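Side-chain contacts in hemin degrading factor (Pseudomonas aeruginosa, PDB 4MF9), which binds heme, probably delivers it to the heme oxygenase HemO, and can itself degrade heme: residues A23-D26 / L27-E30; P168-E171 / R172-A176; L211-T214 / H215-H218; R228-A231 / L232-A235. One frame throughout, in Å; residues are numbered along the deposited sequence.

In the fold
Four local contacts, two of them at the heme, show how neighbouring side chains meet along helices and a turn. They follow one another in series: each joins neighbouring residues without a gap, so none closes a long loop, and none nests within or crosses another. Contact 1 lies on helix 17-30, which packs on helix 36-42. Contact 2 ends helix 166-173 and leads the chain along strand 59-62, at the edge of one antiparallel sheet. Contact 3 turns from helix 201-210 into helix 217-224 and supplies the axial ligand. Contact 4, on helix 228-235, leans on strands 307-313 and 320-326 of the other sheet. Contacts 3 and 4, with centres about 15 Å apart, touch through F217 and R228, and both meet the heme.

Contact 1 of 4, residues A23-D26 / L27-E30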
loop_
_atom_site.group_PDB
_atom_site.type_symbol
_atom_site.label_atom_id
_atom_site.label_comp_id
_atom_site.label_asym_id
_atom_site.label_seq_id
_atom_site.Cartn_x
_atom_site.Cartn_y
_atom_site.Cartn_z
ATOM N N ALA A 23 -27.236 -7.601 -7.612
ATOM C CA ALA A 23 -26.881 -6.548 -8.561
ATOM C C ALA A 23 -25.436 -6.711 -9.020
ATOM O O ALA A 23 -25.112 -6.499 -10.193
ATOM C CB ALA A 23 -27.077 -5.181 -7.915
ATOM N N TRP A 24 -24.572 -7.069 -8.090
ATOM C CA TRP A 24 -23.190 -7.307 -8.388
ATOM C C TRP A 24 -22.955 -8.514 -9.283
ATOM O O TRP A 24 -22.268 -8.410 -10.251
ATOM C CB TRP A 24 -22.410 -7.467 -7.104
ATOM C CG TRP A 24 -20.947 -7.890 -7.298
ATOM C CD1 TRP A 24 -20.085 -7.436 -8.208
ATOM C CD2 TRP A 24 -20.248 -8.810 -6.519
ATOM N NE1 TRP A 24 -18.875 -7.992 -8.044
ATOM C CE2 TRP A 24 -18.944 -8.866 -7.013
ATOM C CE3 TRP A 24 -20.609 -9.652 -5.473
ATOM C CZ2 TRP A 24 -18.007 -9.720 -6.504
ATOM C CZ3 TRP A 24 -19.673 -10.474 -4.950
ATOM C CH2 TRP A 24 -18.393 -10.519 -5.469
ATOM N N GLN A 25 -23.603 -9.625 -8.971
ATOM C CA GLN A 25 -23.527 -10.845 -9.787
ATOM C C GLN A 25 -24.051 -10.630 -11.205
ATOM O O GLN A 25 -23.528 -11.195 -12.167
ATOM C CB GLN A 25 -24.301 -11.986 -9.114
ATOM C CG GLN A 25 -23.778 -12.357 -7.737
ATOM C CD GLN A 25 -22.331 -12.828 -7.760
ATOM O OE1 GLN A 25 -21.978 -13.745 -8.499
ATOM N NE2 GLN A 25 -21.489 -12.201 -6.948
ATOM N N ASP A 26 -25.098 -9.822 -11.325
ATOM C CA ASP A 26 -25.631 -9.434 -12.627
ATOM C C ASP A 26 -24.595 -8.634 -13.423
ATOM O O ASP A 26 -24.400 -8.851 -14.629
ATOM C CB ASP A 26 -26.905 -8.603 -12.435
ATOM C CG ASP A 26 -28.095 -9.446 -12.008
ATOM O OD1 ASP A 26 -28.027 -10.691 -12.160
ATOM O OD2 ASP A 26 -29.104 -8.863 -11.539
ATOM N N LEU A 27 -23.930 -7.709 -12.737
ATOM C CA LEU A 27 -22.883 -6.904 -13.331
ATOM C C LEU A 27 -21.710 -7.740 -13.737
ATOM O O LEU A 27 -21.302 -7.705 -14.885
ATOM C CB LEU A 27 -22.363 -5.922 -12.314
ATOM C CG LEU A 27 -22.054 -4.521 -12.821
ATOM C CD1 LEU A 27 -21.023 -3.822 -11.971
ATOM C CD2 LEU A 27 -21.666 -4.483 -14.284
ATOM N N ARG A 28 -21.216 -8.568 -12.838
ATOM C CA ARG A 28 -20.109 -9.408 -13.175
ATOM C C ARG A 28 -20.420 -10.376 -14.305
ATOM O O ARG A 28 -19.558 -10.710 -15.088
ATOM C CB ARG A 28 -19.498 -10.176 -11.994
ATOM C CG ARG A 28 -18.133 -10.760 -12.398
ATOM C CD ARG A 28 -17.253 -11.089 -11.248
ATOM N NE ARG A 28 -17.900 -12.118 -10.456
ATOM C CZ ARG A 28 -17.299 -13.093 -9.796
ATOM N NH1 ARG A 28 -15.976 -13.199 -9.752
ATOM N NH2 ARG A 28 -18.042 -13.987 -9.172
ATOM N N ALA A 29 -21.654 -10.819 -14.417
ATOM C CA ALA A 29 -22.042 -11.663 -15.521
ATOM C C ALA A 29 -21.884 -10.916 -16.793
ATOM O O ALA A 29 -21.639 -11.449 -17.799
ATOM C CB ALA A 29 -23.476 -12.098 -15.392
ATOM N N GLU A 30 -22.248 -9.657 -16.765
ATOM C CA GLU A 30 -22.100 -8.775 -17.896
ATOM C C GLU A 30 -20.668 -8.378 -18.228
ATOM O O GLU A 30 -20.298 -8.197 -19.388
ATOM C CB GLU A 30 -23.011 -7.555 -17.757
ATOM C CG GLU A 30 -23.178 -6.792 -19.030
ATOM C CD GLU A 30 -24.376 -5.836 -19.019
ATOM O OE1 GLU A 30 -24.249 -4.768 -19.643
ATOM O OE2 GLU A 30 -25.419 -6.153 -18.397
#
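The amide of R28 donates to the carbonyl of W24 with R28 N to W24 O at 2.8 Å and an N-H...O angle of 171°, the shortest of four consecutive i to i+4 bonds that mark this as regular alpha-helix near the end of helix 17-30. The others run from L27, A29 and E30 back to A23, Q25 and D26, each less straight than the first. One turn of helix sets the side chains of Q25 and R28 next to each other, pointing the same way. Their polar ends do not bond: Q25 OE1 stands 4.0 Å from R28 NH2, at the edge of the guanidinium, with the amide and guanidinium planes 77° apart. R28 bends at chi3, and its NH1 has a long, weak ion pair with E132. Q25 is bent at chi2 (-61°), which folds its amide back over the neighbouring indole. There Q25 NE2 sits above one face of W24, toward the rim of the ring system. W24 and L27 also pack inward: both touch A39 of helix 36-42 and L43, W24 also reaching R54 and L27 reaching L34 and L42. D26 belongs to the exposed side, where OD1 is in a salt bridge with R22 one turn earlier. Close to the helix end, the methyl A29 CB rests 3.3 Å from Q25 O, the same oxygen that accepts the A29 amide.

Contact 2 of 4, residues P168-E171 / R172-A176; sequences PLVE and RLRAA
E171 and R174 meet through a salt bridge, with R174 NH1 3.3 Å from E171 OE2. The bond is weak as a hydrogen bond, bent to 141° at the proton, and the carboxylate and guanidinium planes stand 45° apart. A bend at chi3 of R174 brings its head back over the preceding turn, where NH1 also lies 4.2 Å from V170 CG1. Lower on the same side chain, R174 CB is 3.2 Å from V170 O, so both the base and NH1 of the side chain touch the turn. Water 1 lies 2.8 Å from E171 O and 3.0 Å from R174 O and may bridge the two carbonyls, though more acceptors surround it than it has protons. Behind this first shell is the C-terminal end of helix 166-173, where R174 is the first residue to leave helical backbone angles. The last turn is still bonded: R172 N donates to P168 O, while L173 N donates to L169 O at 3.2 Å and only weakly to V170 O. On the buried side, L169 CD2 and L173 CD2 approach to 4.4 Å. R172 runs the other way, its NH2 passing L169 CA edge-on at 4.0 Å before forming a salt bridge with E75; R172 NE is covered here and has no partner. Farther out, V60 of strand 59-62 packs on V170 and R174, while R61 and R63 bond the backbone of A175 and L173 and R63 NH1 bonds R172 O.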
loop_
_atom_site.group_PDB
_atom_site.type_symbol
_atom_site.label_atom_id
_atom_site.label_comp_id
_atom_site.label_asym_id
_atom_site.label_seq_id
_atom_site.Cartn_x
_atom_site.Cartn_y
_atom_site.Cartn_z
ATOM N N PRO A 168 -9.993 -23.402 11.175
ATOM C CA PRO A 168 -9.832 -23.081 12.598
ATOM C C PRO A 168 -9.544 -21.603 12.827
ATOM O O PRO A 168 -9.984 -21.043 13.837
ATOM C CB PRO A 168 -8.605 -23.903 12.996
ATOM C CG PRO A 168 -8.616 -25.057 12.066
ATOM C CD PRO A 168 -9.082 -24.484 10.757
ATOM N N LEU A 169 -8.821 -20.983 11.920
ATOM C CA LEU A 169 -8.603 -19.573 12.031
ATOM C C LEU A 169 -9.867 -18.777 11.919
ATOM O O LEU A 169 -10.136 -17.948 12.741
ATOM C CB LEU A 169 -7.663 -19.142 10.929
ATOM C CG LEU A 169 -6.855 -17.889 11.093
ATOM C CD1 LEU A 169 -5.869 -17.921 9.959
ATOM C CD2 LEU A 169 -7.820 -16.792 10.864
ATOM N N VAL A 170 -10.665 -19.096 10.925
ATOM C CA VAL A 170 -11.940 -18.413 10.731
ATOM C C VAL A 170 -12.874 -18.562 11.949
ATOM O O VAL A 170 -13.414 -17.569 12.452
ATOM C CB VAL A 170 -12.629 -18.876 9.429
ATOM C CG1 VAL A 170 -14.073 -18.416 9.392
ATOM C CG2 VAL A 170 -11.879 -18.352 8.208
ATOM N N GLU A 171 -13.002 -19.770 12.466
ATOM C CA GLU A 171 -13.908 -20.036 13.583
ATOM C C GLU A 171 -13.512 -19.291 14.838
ATOM O O GLU A 171 -14.333 -18.784 15.505
ATOM C CB GLU A 171 -14.126 -21.542 13.855
ATOM C CG GLU A 171 -14.483 -21.927 15.292
ATOM C CD GLU A 171 -15.937 -21.645 15.648
ATOM O OE1 GLU A 171 -16.294 -21.846 16.819
ATOM O OE2 GLU A 171 -16.715 -21.290 14.765
ATOM N N ARG A 172 -12.235 -19.250 15.115
ATOM C CA ARG A 172 -11.679 -18.572 16.281
ATOM C C ARG A 172 -11.899 -17.061 16.255
ATOM O O ARG A 172 -12.142 -16.433 17.296
ATOM C CB ARG A 172 -10.184 -18.885 16.372
ATOM C CG ARG A 172 -9.411 -18.075 17.395
ATOM C CD ARG A 172 -8.023 -18.664 17.572
ATOM N NE ARG A 172 -7.542 -19.257 16.323
ATOM C CZ ARG A 172 -6.390 -19.907 16.199
ATOM N NH1 ARG A 172 -5.598 -20.057 17.255
ATOM N NH2 ARG A 172 -6.034 -20.414 15.024
ATOM N N LEU A 173 -11.824 -16.484 15.058
ATOM C CA LEU A 173 -11.953 -15.041 14.866
ATOM C C LEU A 173 -13.342 -14.610 14.405
ATOM O O LEU A 173 -13.608 -13.419 14.276
ATOM C CB LEU A 173 -10.919 -14.551 13.841
ATOM C CG LEU A 173 -9.545 -14.132 14.356
ATOM C CD1 LEU A 173 -9.653 -13.005 15.396
ATOM C CD2 LEU A 173 -8.791 -15.304 14.930
ATOM N N ARG A 174 -14.232 -15.548 14.146
ATOM C CA ARG A 174 -15.537 -15.236 13.632
ATOM C C ARG A 174 -16.329 -14.308 14.554
ATOM O O ARG A 174 -16.418 -14.530 15.711
ATOM C CB ARG A 174 -16.281 -16.531 13.338
ATOM C CG ARG A 174 -17.774 -16.552 13.537
ATOM C CD ARG A 174 -18.232 -17.985 13.497
ATOM N NE ARG A 174 -18.635 -18.210 12.154
ATOM C CZ ARG A 174 -18.116 -19.103 11.349
ATOM N NH1 ARG A 174 -17.190 -19.939 11.754
ATOM N NH2 ARG A 174 -18.598 -19.160 10.149
ATOM N N ALA A 175 -16.895 -13.269 13.980
ATOM C CA ALA A 175 -17.646 -12.282 14.748
ATOM C C ALA A 175 -18.987 -12.875 15.174
ATOM O O ALA A 175 -19.546 -13.725 14.473
ATOM C CB ALA A 175 -17.864 -11.038 13.926
ATOM N N ALA A 176 -19.507 -12.416 16.308
ATOM C CA ALA A 176 -20.785 -12.918 16.822
ATOM C C ALA A 176 -21.950 -12.455 15.948
ATOM O O ALA A 176 -22.837 -13.237 15.598
ATOM C CB ALA A 176 -20.982 -12.483 18.262
HETATM O O HOH W 1 -15.387 -16.839 17.301
#

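Contact 3 of 4, residues L211-T214 / H215-H218; sequences LKDT and HHFH. With HEM (protoporphyrin IX containing Fe), chain C.
D213 approaches two histidines in two different ways. Toward H215 it presents its carboxylate, turned 41° from the imidazole plane: H215 ND1 donates to D213 OD2 at 3.2 Å and 169°, with OD2 met on its syn side and lying near the ring plane. A second, weak bond from the same N-H reaches OD1. Toward H216 it offers its methylene instead, D213 CB lying over one face of the ring, 3.7 Å from the centroid, a CH-pi contact. With CG anti to the backbone N (chi1 168°), the D213 carboxylate is carried to the H215 side. The turn itself is drawn in by H216 N bonding D213 O at 2.8 Å. L211 packs along the turn, CD1 meeting the edge of the F217 ring at F217 CD1, 3.9 Å away; W208 meets F217 edge-to-face and K313 makes a cation-pi contact with it. On the heme side, T214 OG1 donates to propionate oxygen O2A, though the modelled separation is too short to be trusted as a length. H215 NE2 binds the heme iron at 2.3 Å. The result is an axial heme site in which a histidine coordinates iron with one ring nitrogen and is oriented by a second-shell carboxylate through the other.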
loop_
_atom_site.group_PDB
_atom_site.type_symbol
_atom_site.label_atom_id
_atom_site.label_comp_id
_atom_site.label_asym_id
_atom_site.label_seq_id
_atom_site.Cartn_x
_atom_site.Cartn_y
_atom_site.Cartn_z
ATOM N N LEU A 211 17.641 16.903 9.719
ATOM C CA LEU A 211 17.010 15.603 9.848
ATOM C C LEU A 211 17.953 14.545 10.245
ATOM O O LEU A 211 19.007 14.487 9.742
ATOM C CB LEU A 211 16.392 15.228 8.527
ATOM C CG LEU A 211 14.958 15.647 8.544
ATOM C CD1 LEU A 211 14.387 15.750 7.150
ATOM C CD2 LEU A 211 14.193 14.661 9.410
ATOM N N LYS A 212 17.593 13.731 11.248
ATOM C CA LYS A 212 18.421 12.617 11.633
ATOM C C LYS A 212 17.999 11.175 11.250
ATOM O O LYS A 212 18.753 10.285 11.220
ATOM C CB LYS A 212 18.826 12.724 13.082
ATOM C CG LYS A 212 19.215 14.134 13.432
ATOM C CD LYS A 212 20.669 14.285 13.757
ATOM C CE LYS A 212 21.608 14.931 12.725
ATOM N NZ LYS A 212 21.569 16.410 12.471
ATOM N N ASP A 213 16.799 11.022 10.831
ATOM C CA ASP A 213 16.323 9.710 10.390
ATOM C C ASP A 213 15.136 9.945 9.469
ATOM O O ASP A 213 14.296 10.806 9.752
ATOM C CB ASP A 213 15.934 8.866 11.611
ATOM C CG ASP A 213 15.173 7.607 11.251
ATOM O OD1 ASP A 213 14.210 7.296 11.980
ATOM O OD2 ASP A 213 15.537 6.920 10.270
ATOM N N THR A 214 15.055 9.176 8.400
ATOM C CA THR A 214 14.011 9.367 7.407
ATOM C C THR A 214 12.614 9.199 7.983
ATOM O O THR A 214 11.680 9.637 7.452
ATOM C CB THR A 214 14.161 8.433 6.207
ATOM O OG1 THR A 214 14.258 7.092 6.663
ATOM C CG2 THR A 214 15.402 8.806 5.376
ATOM N N HIS A 215 12.549 8.528 9.113
ATOM C CA HIS A 215 11.312 8.364 9.867
ATOM C C HIS A 215 10.781 9.614 10.529
ATOM O O HIS A 215 9.676 9.633 10.965
ATOM C CB HIS A 215 11.434 7.232 10.844
ATOM C CG HIS A 215 11.568 5.921 10.173
ATOM N ND1 HIS A 215 12.783 5.359 9.888
ATOM C CD2 HIS A 215 10.634 5.077 9.684
ATOM C CE1 HIS A 215 12.588 4.201 9.286
ATOM N NE2 HIS A 215 11.292 4.013 9.157
ATOM N N HIS A 216 11.599 10.631 10.602
ATOM C CA HIS A 216 11.258 11.869 11.261
ATOM C C HIS A 216 10.709 12.890 10.299
ATOM O O HIS A 216 10.390 13.974 10.650
ATOM C CB HIS A 216 12.532 12.432 11.872
ATOM C CG HIS A 216 13.167 11.544 12.870
ATOM N ND1 HIS A 216 12.524 10.481 13.441
ATOM C CD2 HIS A 216 14.381 11.601 13.446
ATOM C CE1 HIS A 216 13.332 9.894 14.293
ATOM N NE2 HIS A 216 14.474 10.543 14.294
ATOM N N PHE A 217 10.653 12.527 9.053
ATOM C CA PHE A 217 10.236 13.460 8.015
ATOM C C PHE A 217 8.792 13.888 8.249
ATOM O O PHE A 217 8.465 15.078 8.219
ATOM C CB PHE A 217 10.399 12.819 6.637
ATOM C CG PHE A 217 10.222 13.779 5.487
ATOM C CD1 PHE A 217 11.185 14.745 5.211
ATOM C CD2 PHE A 217 9.099 13.704 4.675
ATOM C CE1 PHE A 217 11.026 15.615 4.136
ATOM C CE2 PHE A 217 8.926 14.574 3.613
ATOM C CZ PHE A 217 9.886 15.525 3.337
ATOM N N HIS A 218 7.966 12.936 8.569
ATOM C CA HIS A 218 6.574 13.210 8.715
ATOM C C HIS A 218 6.320 14.272 9.780
ATOM O O HIS A 218 5.595 15.185 9.590
ATOM C CB HIS A 218 5.919 11.898 9.088
ATOM C CG HIS A 218 4.506 11.818 8.672
ATOM N ND1 HIS A 218 4.123 11.943 7.359
ATOM C CD2 HIS A 218 3.375 11.715 9.391
ATOM C CE1 HIS A 218 2.813 11.916 7.294
ATOM N NE2 HIS A 218 2.337 11.757 8.508
HETATM C CHA HEM C . 11.685 3.955 5.349
HETATM C CHB HEM C . 13.577 0.132 7.407
HETATM C CHC HEM C . 10.244 0.409 10.861
HETATM C CHD HEM C . 7.786 3.452 8.101
HETATM C C1A HEM C . 12.538 2.936 5.665
HETATM C C2A HEM C . 13.769 2.651 5.009
HETATM C C3A HEM C . 14.293 1.605 5.602
HETATM C C4A HEM C . 13.383 1.208 6.581
HETATM C CMA HEM C . 15.589 0.947 5.221
HETATM C CAA HEM C . 14.416 3.388 3.890
HETATM C CBA HEM C . 15.908 3.768 4.068
HETATM C CGA HEM C . 15.968 4.866 5.067
HETATM O O1A HEM C . 16.789 4.855 5.979
HETATM O O2A HEM C . 15.172 5.759 4.946
HETATM C C1B HEM C . 12.794 -0.060 8.537
HETATM C C2B HEM C . 13.141 -1.078 9.437
HETATM C C3B HEM C . 12.244 -1.039 10.433
HETATM C C4B HEM C . 11.310 0.059 10.094
HETATM C CMB HEM C . 14.320 -1.997 9.319
HETATM C CAB HEM C . 12.300 -1.967 11.601
HETATM C CBB HEM C . 11.282 -2.377 12.293
HETATM C C1C HEM C . 9.286 1.258 10.449
HETATM C C2C HEM C . 8.179 1.623 11.187
HETATM C C3C HEM C . 7.466 2.492 10.420
HETATM C C4C HEM C . 8.140 2.665 9.179
HETATM C CMC HEM C . 7.848 1.165 12.575
HETATM C CAC HEM C . 6.222 3.115 10.807
HETATM C CBC HEM C . 5.570 3.746 9.876
HETATM C C1D HEM C . 8.672 3.876 7.102
HETATM C C2D HEM C . 8.370 4.931 6.087
HETATM C C3D HEM C . 9.471 5.058 5.351
HETATM C C4D HEM C . 10.429 4.091 5.898
HETATM C CMD HEM C . 7.109 5.741 5.876
HETATM C CAD HEM C . 9.659 5.997 4.188
HETATM C CBD HEM C . 10.503 7.186 4.646
HETATM C CGD HEM C . 10.556 8.426 3.806
HETATM O O1D HEM C . 11.670 8.837 3.556
HETATM O O2D HEM C . 9.575 9.038 3.413
HETATM N NA HEM C . 12.311 2.027 6.628
HETATM N NB HEM C . 11.708 0.609 8.949
HETATM N NC HEM C . 9.231 1.896 9.280
HETATM N ND HEM C . 9.902 3.419 6.926
HETATM FE FE HEM C . 10.757 2.128 7.919
HETATM O O HOH W 2 8.637 9.692 7.713
#

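Contact 4 of 4, residues R228-A231 / L232-A235. With HEM (protoporphyrin IX containing Fe), chain C.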
loop_
_atom_site.group_PDB
_atom_site.type_symbol
_atom_site.label_atom_id
_atom_site.label_comp_id
_atom_site.label_asym_id
_atom_site.label_seq_id
_atom_site.Cartn_x
_atom_site.Cartn_y
_atom_site.Cartn_z
ATOM N N ARG A 228 3.148 17.309 1.550
ATOM C CA ARG A 228 4.386 16.722 1.162
ATOM C C ARG A 228 4.950 17.313 -0.161
ATOM O O ARG A 228 6.078 17.643 -0.240
ATOM C CB ARG A 228 4.270 15.223 1.018
ATOM C CG ARG A 228 5.624 14.599 0.799
ATOM C CD ARG A 228 5.788 13.101 0.615
ATOM N NE ARG A 228 5.919 12.481 1.883
ATOM C CZ ARG A 228 6.916 11.751 2.352
ATOM N NH1 ARG A 228 7.964 11.416 1.680
ATOM N NH2 ARG A 228 6.809 11.342 3.550
ATOM N N THR A 229 4.120 17.440 -1.163
ATOM C CA THR A 229 4.558 18.001 -2.447
ATOM C C THR A 229 4.956 19.456 -2.269
ATOM O O THR A 229 5.900 19.945 -2.886
ATOM C CB THR A 229 3.458 17.890 -3.509
ATOM O OG1 THR A 229 2.269 18.566 -3.062
ATOM C CG2 THR A 229 3.132 16.437 -3.748
ATOM N N GLN A 230 4.229 20.149 -1.417
ATOM C CA GLN A 230 4.502 21.525 -1.082
ATOM C C GLN A 230 5.879 21.693 -0.457
ATOM O O GLN A 230 6.569 22.575 -0.831
ATOM C CB GLN A 230 3.450 22.014 -0.114
ATOM C CG GLN A 230 3.487 23.445 0.295
ATOM C CD GLN A 230 2.254 23.831 1.069
ATOM O OE1 GLN A 230 1.884 23.176 2.001
ATOM N NE2 GLN A 230 1.646 24.897 0.672
ATOM N N ALA A 231 6.247 20.827 0.468
ATOM C CA ALA A 231 7.575 20.917 1.072
ATOM C C ALA A 231 8.683 20.620 0.059
ATOM O O ALA A 231 9.741 21.233 0.108
ATOM C CB ALA A 231 7.679 19.981 2.248
ATOM N N LEU A 232 8.453 19.656 -0.831
ATOM C CA LEU A 232 9.433 19.319 -1.866
ATOM C C LEU A 232 9.693 20.536 -2.747
ATOM O O LEU A 232 10.839 20.872 -3.055
ATOM C CB LEU A 232 8.941 18.149 -2.722
ATOM C CG LEU A 232 8.632 16.854 -1.982
ATOM C CD1 LEU A 232 8.268 15.728 -2.946
ATOM C CD2 LEU A 232 9.798 16.462 -1.100
ATOM N N ARG A 233 8.628 21.212 -3.099
ATOM C CA ARG A 233 8.617 22.407 -3.894
ATOM C C ARG A 233 9.402 23.534 -3.217
ATOM O O ARG A 233 10.019 24.320 -3.855
ATOM C CB ARG A 233 7.202 22.909 -3.948
ATOM C CG ARG A 233 6.819 23.629 -5.180
ATOM C CD ARG A 233 5.408 23.366 -5.610
ATOM N NE ARG A 233 4.385 23.813 -4.696
ATOM C CZ ARG A 233 3.384 23.047 -4.307
ATOM N NH1 ARG A 233 3.310 21.816 -4.724
ATOM N NH2 ARG A 233 2.480 23.497 -3.494
ATOM N N LEU A 234 9.293 23.620 -1.900
ATOM C CA LEU A 234 9.892 24.728 -1.155
ATOM C C LEU A 234 11.277 24.382 -0.620
ATOM O O LEU A 234 11.990 25.250 -0.103
ATOM C CB LEU A 234 8.983 25.131 0.009
ATOM C CG LEU A 234 7.549 25.559 -0.295
ATOM C CD1 LEU A 234 6.807 25.861 0.992
ATOM C CD2 LEU A 234 7.512 26.762 -1.213
ATOM N N ALA A 235 11.656 23.110 -0.729
ATOM C CA ALA A 235 12.931 22.659 -0.168
ATOM C C ALA A 235 14.141 23.246 -0.897
ATOM O O ALA A 235 15.144 23.605 -0.269
ATOM C CB ALA A 235 12.997 21.147 -0.157
HETATM C CHA HEM C . 11.685 3.955 5.349
HETATM C CHB HEM C . 13.577 0.132 7.407
HETATM C CHC HEM C . 10.244 0.409 10.861
HETATM C CHD HEM C . 7.786 3.452 8.101
HETATM C C1A HEM C . 12.538 2.936 5.665
HETATM C C2A HEM C . 13.769 2.651 5.009
HETATM C C3A HEM C . 14.293 1.605 5.602
HETATM C C4A HEM C . 13.383 1.208 6.581
HETATM C CMA HEM C . 15.589 0.947 5.221
HETATM C CAA HEM C . 14.416 3.388 3.890
HETATM C CBA HEM C . 15.908 3.768 4.068
HETATM C CGA HEM C . 15.968 4.866 5.067
HETATM O O1A HEM C . 16.789 4.855 5.979
HETATM O O2A HEM C . 15.172 5.759 4.946
HETATM C C1B HEM C . 12.794 -0.060 8.537
HETATM C C2B HEM C . 13.141 -1.078 9.437
HETATM C C3B HEM C . 12.244 -1.039 10.433
HETATM C C4B HEM C . 11.310 0.059 10.094
HETATM C CMB HEM C . 14.320 -1.997 9.319
HETATM C CAB HEM C . 12.300 -1.967 11.601
HETATM C CBB HEM C . 11.282 -2.377 12.293
HETATM C C1C HEM C . 9.286 1.258 10.449
HETATM C C2C HEM C . 8.179 1.623 11.187
HETATM C C3C HEM C . 7.466 2.492 10.420
HETATM C C4C HEM C . 8.140 2.665 9.179
HETATM C CMC HEM C . 7.848 1.165 12.575
HETATM C CAC HEM C . 6.222 3.115 10.807
HETATM C CBC HEM C . 5.570 3.746 9.876
HETATM C C1D HEM C . 8.672 3.876 7.102
HETATM C C2D HEM C . 8.370 4.931 6.087
HETATM C C3D HEM C . 9.471 5.058 5.351
HETATM C C4D HEM C . 10.429 4.091 5.898
HETATM C CMD HEM C . 7.109 5.741 5.876
HETATM C CAD HEM C . 9.659 5.997 4.188
HETATM C CBD HEM C . 10.503 7.186 4.646
HETATM C CGD HEM C . 10.556 8.426 3.806
HETATM O O1D HEM C . 11.670 8.837 3.556
HETATM O O2D HEM C . 9.575 9.038 3.413
HETATM N NA HEM C . 12.311 2.027 6.628
HETATM N NB HEM C . 11.708 0.609 8.949
HETATM N NC HEM C . 9.231 1.896 9.280
HETATM N ND HEM C . 9.902 3.419 6.926
HETATM FE FE HEM C . 10.757 2.128 7.919
HETATM O O HOH W 3 1.254 19.551 -5.749
HETATM O O HOH W 4 0.795 21.071 -2.266
#
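T229 and R233, one turn apart and pointing the same way, are joined through water. Water 3 and water 4 each lie 3.0 Å from T229 OG1; the first accepts weakly from R233 NH1, and the second accepts from R233 NH2 at 3.2 Å. Charged and polar side-chain bonds come next. R233 NH2 forms a salt bridge to D196 and Q230 NE2 bonds the same carboxylate, so D196 OD1 is shared by Q230 and R233. R228 faces the heme: the propionate oxygen O2D lies at the edge of its guanidinium, in its plane, and R228 NH1 donates to it weakly at 3.4 Å and 156°. The same NH1 is in a salt bridge with E324, which probably fixes how the group meets the propionate. These residues ride on helix 228-235, held by R233 N to T229 O at 3.0 Å and L232 N to R228 O, while L234 and A235 bond more weakly to Q230 and A231. Packing without bonds involves R233, L232 and L234. One face of the R233 guanidinium covers the helix backbone, with R233 NH2 3.7 Å from Q230 CA. The isobutyl group of L232 packs on W309, V311 and F326 of the sheet and W208 of helix 201-210. L234 runs alongside Q230 instead, its CD1 4.2 Å from Q230 CG.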